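Local coordinates for protein transcriptional regulator, TetR family (Vibrio parahaemolyticus, PDB 3HE0) that probably binds cis-regulatory DNA as a transcription factor of the TetR family, through a predicted helix-turn-helix motif, at residues A[64-69]-A[101-106]. Sequence-based numbering, arbitrary orientation.
Sequences LNVAKR and SNLNAI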
# COMPACT_ATOMS: atom_id res chain seq x y z
N LEU A 64 14.73 -4.95 -8.35
CA LEU A 64 14.36 -5.69 -9.56
C LEU A 64 14.14 -7.14 -9.22
O LEU A 64 13.24 -7.79 -9.79
CB LEU A 64 15.40 -5.57 -10.68
CG LEU A 64 15.51 -4.15 -11.26
CD1 LEU A 64 16.65 -4.02 -12.28
CD2 LEU A 64 14.15 -3.69 -11.84
N ASN A 65 14.96 -7.66 -8.30
CA ASN A 65 14.86 -9.06 -7.95
C ASN A 65 13.54 -9.34 -7.16
O ASN A 65 12.86 -10.36 -7.42
CB ASN A 65 16.10 -9.52 -7.13
CG ASN A 65 15.99 -10.96 -6.65
OD1 ASN A 65 16.00 -11.88 -7.46
ND2 ASN A 65 15.89 -11.16 -5.36
N VAL A 66 13.20 -8.43 -6.24
CA VAL A 66 11.92 -8.53 -5.50
C VAL A 66 10.69 -8.47 -6.46
O VAL A 66 9.80 -9.32 -6.43
CB VAL A 66 11.82 -7.44 -4.43
CG1 VAL A 66 10.35 -7.27 -3.96
CG2 VAL A 66 12.77 -7.78 -3.25
N ALA A 67 10.70 -7.53 -7.37
CA ALA A 67 9.67 -7.46 -8.42
C ALA A 67 9.57 -8.78 -9.22
O ALA A 67 8.48 -9.27 -9.54
CB ALA A 67 9.93 -6.28 -9.36
N LYS A 68 10.71 -9.40 -9.50
CA LYS A 68 10.66 -10.61 -10.32
C LYS A 68 10.03 -11.75 -9.53
O LYS A 68 9.26 -12.56 -10.06
CB LYS A 68 12.07 -10.99 -10.80
CG LYS A 68 12.16 -12.31 -11.64
CD LYS A 68 11.02 -12.44 -12.71
CE LYS A 68 11.53 -12.89 -14.10
NZ LYS A 68 12.41 -14.13 -14.04
N ARG A 69 10.34 -11.82 -8.25
CA ARG A 69 9.81 -12.88 -7.42
C ARG A 69 8.30 -12.71 -7.21
O ARG A 69 7.54 -13.66 -7.31
CB ARG A 69 10.56 -12.90 -6.09
CG ARG A 69 12.05 -13.29 -6.25
CD ARG A 69 12.45 -14.20 -5.17
NE ARG A 69 12.85 -13.48 -3.98
CZ ARG A 69 12.52 -13.82 -2.73
NH1 ARG A 69 12.99 -13.07 -1.74
NH2 ARG A 69 11.72 -14.85 -2.45
N SER A 101 4.85 -11.72 3.90
CA SER A 101 6.11 -12.21 3.37
C SER A 101 7.17 -11.10 3.36
O SER A 101 6.84 -9.91 3.45
CB SER A 101 5.93 -12.70 1.93
OG SER A 101 5.80 -11.61 1.01
N ASN A 102 8.44 -11.50 3.21
CA ASN A 102 9.52 -10.57 2.92
C ASN A 102 9.29 -9.73 1.65
O ASN A 102 9.65 -8.56 1.63
CB ASN A 102 10.86 -11.32 2.74
CG ASN A 102 11.56 -11.64 4.05
OD1 ASN A 102 10.92 -11.76 5.10
ND2 ASN A 102 12.88 -11.78 3.99
N LEU A 103 8.74 -10.34 0.60
CA LEU A 103 8.53 -9.66 -0.68
C LEU A 103 7.64 -8.45 -0.44
O LEU A 103 7.95 -7.32 -0.83
CB LEU A 103 7.91 -10.61 -1.72
CG LEU A 103 8.82 -11.74 -2.21
CD1 LEU A 103 8.10 -12.60 -3.23
CD2 LEU A 103 10.14 -11.21 -2.78
N ASN A 104 6.52 -8.68 0.23
CA ASN A 104 5.65 -7.58 0.59
C ASN A 104 6.38 -6.56 1.45
O ASN A 104 6.28 -5.34 1.21
CB ASN A 104 4.41 -8.09 1.33
CG ASN A 104 3.32 -8.52 0.39
OD1 ASN A 104 3.58 -8.92 -0.75
ND2 ASN A 104 2.09 -8.44 0.86
N ALA A 105 7.10 -7.06 2.45
CA ALA A 105 7.78 -6.19 3.40
C ALA A 105 8.73 -5.20 2.67
O ALA A 105 8.71 -3.98 2.91
CB ALA A 105 8.54 -7.05 4.43
N ILE A 106 9.50 -5.74 1.73
CA ILE A 106 10.52 -4.97 1.03
C ILE A 106 9.91 -3.96 0.07
O ILE A 106 10.34 -2.80 0.01
CB ILE A 106 11.46 -5.90 0.25
CG1 ILE A 106 12.27 -6.75 1.22
CG2 ILE A 106 12.42 -5.10 -0.64
CD1 ILE A 106 12.78 -8.04 0.60
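Val66 and Arg69 meet Leu103 and Ile106 where the long helix 55-74 of this TetR-family regulator packs on the short helix 102-107. In the TetR fold, that long helix runs from the N-terminal DNA-binding bundle into the C-terminal domain, to which 101-106 belongs. The segment axes approach to 9.9 Å and cross obliquely, with 134° between their N-to-C directions.

The buried side chains that meet are apolar, and no hydrogen bond crosses between the segments. Val66 is branched at CB and serves two neighbours: CG1, anti to the backbone N (chi1 163°), lies 4.1 Å from Leu103 CD2 and also near the backbone O of Leu103, while CG2 rests 3.8 Å from Ile106 CG2. A compact beta-branched valine suits a site where the CA atoms of Val66 and Leu103 stand 6.0 Å apart. Ile106, one turn after Leu103, also reaches Glu21 and Ala25 of helix 13-27, so the contact ties in the N-terminal bundle.

The other helix is started by Ser101, the N-cap, whose OG accepts a nearly straight bond from Asn104 N (3.1 Å, 178°). Nearby, Asn102 ND2 bonds to Gln22 OE1, a second link to helix 13-27.

Arg69 offers both an aliphatic stem and a charged end, which suits the exposed margin. Its CB sits 3.7 Å from Leu103 CD2, and bends at chi2 and chi3 curl the chain round that methyl group. The Arg69 guanidinium is salt-bridged through NH1 to Glu21 OE1, while Leu103 CD2 sits over the centre of one flat face, 3.5 Å from Arg69 CZ.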